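Local coordinates for protein 8-amino-8-demethylriboflavin N,N-dimethyltransferase (Streptomyces davawensis, PDB 4D7K) that catalyses the two S-adenosylmethionine-dependent N-methylations that turn 8-amino-8-demethylriboflavin into the antibiotic roseoflavin, the last steps of its biosynthesis, at residues 156-159 against 160-164. Sequence-based numbering, arbitrary orientation.
Sequences DAAM and VEFGQ
M159 and F162 meet near the C-terminal end of helix 149-165, where the methionine methyl CE lies 3.9 Å from F162 CD2, at the ring's edge and in its plane. The thioether chain bends at chi2 (-58°) and again at chi3, which turns CE forward along the helix to the ring of F162, three positions on. A158 O, besides accepting the F162 N-H, lies 3.2 Å from F162 CD2, and A158 CB, 4.4 Å from CE2 of the same ring, adds a looser apolar contact. On another side of the helix, V160 folds over the preceding turn: CG2 stands beside the backbone N, anti to the carbonyl carbon, and packs 3.3 Å from D156 O. E161 runs back along the helix, its carboxylate OE2 3.8 Å from A157 CB, while OE1 accepts a hydrogen bond from M104 N and OE2 one from G103 N. This buried acid thereby joins the helix to the start of helix 102-107. Backbone bonds from V160, E161, F162 and G163 N to D156, A157, A158 and M159 O, four residues earlier, hold the turns, that from F162 N to A158 O at 2.9 Å. Beyond the helix, F162 packs on F108 and on Y18 of the second subunit. This is regular alpha-helical i/i+3 and i/i+4 packing, here within the O-methyltransferase domain and touching the partner chain of the homodimer.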
loop_
_atom_site.group_PDB
_atom_site.type_symbol
_atom_site.label_atom_id
_atom_site.label_comp_id
_atom_site.label_asym_id
_atom_site.label_seq_id
_atom_site.Cartn_x
_atom_site.Cartn_y
_atom_site.Cartn_z
ATOM N N ASP A 156 19.642 1.116 -4.499
ATOM C CA ASP A 156 20.663 2.070 -4.081
ATOM C C ASP A 156 20.095 3.491 -4.009
ATOM O O ASP A 156 20.420 4.254 -3.098
ATOM C CB ASP A 156 21.857 2.022 -5.031
ATOM C CG ASP A 156 22.588 0.684 -4.992
ATOM O OD1 ASP A 156 22.759 0.116 -3.890
ATOM O OD2 ASP A 156 22.997 0.202 -6.070
ATOM N N ALA A 157 19.247 3.835 -4.972
ATOM C CA ALA A 157 18.579 5.129 -4.973
ATOM C C ALA A 157 17.666 5.248 -3.759
ATOM O O ALA A 157 17.633 6.285 -3.103
ATOM C CB ALA A 157 17.790 5.324 -6.252
ATOM N N ALA A 158 16.938 4.175 -3.464
ATOM C CA ALA A 158 16.067 4.128 -2.296
ATOM C C ALA A 158 16.835 4.453 -1.011
ATOM O O ALA A 158 16.369 5.251 -0.196
ATOM C CB ALA A 158 15.410 2.770 -2.183
ATOM N N MET A 159 18.011 3.846 -0.848
ATOM C CA MET A 159 18.851 4.065 0.333
ATOM C C MET A 159 19.370 5.498 0.420
ATOM O O MET A 159 19.513 6.050 1.512
ATOM C CB MET A 159 20.040 3.096 0.342
ATOM C CG MET A 159 19.666 1.639 0.525
ATOM S SD MET A 159 18.752 1.374 2.056
ATOM C CE MET A 159 17.135 0.941 1.419
ATOM N N VAL A 160 19.669 6.094 -0.731
ATOM C CA VAL A 160 20.079 7.497 -0.771
ATOM C C VAL A 160 18.904 8.383 -0.369
ATOM O O VAL A 160 19.069 9.348 0.379
ATOM C CB VAL A 160 20.591 7.907 -2.171
ATOM C CG1 VAL A 160 20.763 9.428 -2.272
ATOM C CG2 VAL A 160 21.896 7.185 -2.495
ATOM N N GLU A 161 17.713 8.030 -0.851
ATOM C CA GLU A 161 16.500 8.801 -0.588
ATOM C C GLU A 161 16.110 8.782 0.895
ATOM O O GLU A 161 15.764 9.820 1.461
ATOM C CB GLU A 161 15.350 8.276 -1.452
ATOM C CG GLU A 161 15.576 8.514 -2.941
ATOM C CD GLU A 161 14.794 7.564 -3.829
ATOM O OE1 GLU A 161 13.984 6.778 -3.297
ATOM O OE2 GLU A 161 14.986 7.611 -5.066
ATOM N N PHE A 162 16.163 7.606 1.516
ATOM C CA PHE A 162 15.883 7.484 2.944
ATOM C C PHE A 162 16.895 8.277 3.770
ATOM O O PHE A 162 16.551 8.862 4.793
ATOM C CB PHE A 162 15.887 6.015 3.376
ATOM C CG PHE A 162 14.700 5.232 2.884
ATOM C CD1 PHE A 162 13.420 5.751 2.975
ATOM C CD2 PHE A 162 14.867 3.977 2.327
ATOM C CE1 PHE A 162 12.329 5.028 2.521
ATOM C CE2 PHE A 162 13.782 3.251 1.873
ATOM C CZ PHE A 162 12.513 3.779 1.970
ATOM N N GLY A 163 18.143 8.295 3.318
ATOM C CA GLY A 163 19.169 9.080 3.975
ATOM C C GLY A 163 18.887 10.570 3.898
ATOM O O GLY A 163 19.112 11.305 4.856
ATOM N N GLN A 164 18.396 11.018 2.747
ATOM C CA GLN A 164 18.056 12.421 2.567
ATOM C C GLN A 164 16.801 12.763 3.365
ATOM O O GLN A 164 16.691 13.845 3.937
ATOM C CB GLN A 164 17.856 12.746 1.079
ATOM C CG GLN A 164 19.119 12.607 0.234
ATOM C CD GLN A 164 18.865 12.733 -1.268
ATOM O OE1 GLN A 164 17.757 12.499 -1.749
ATOM N NE2 GLN A 164 19.904 13.104 -2.012
#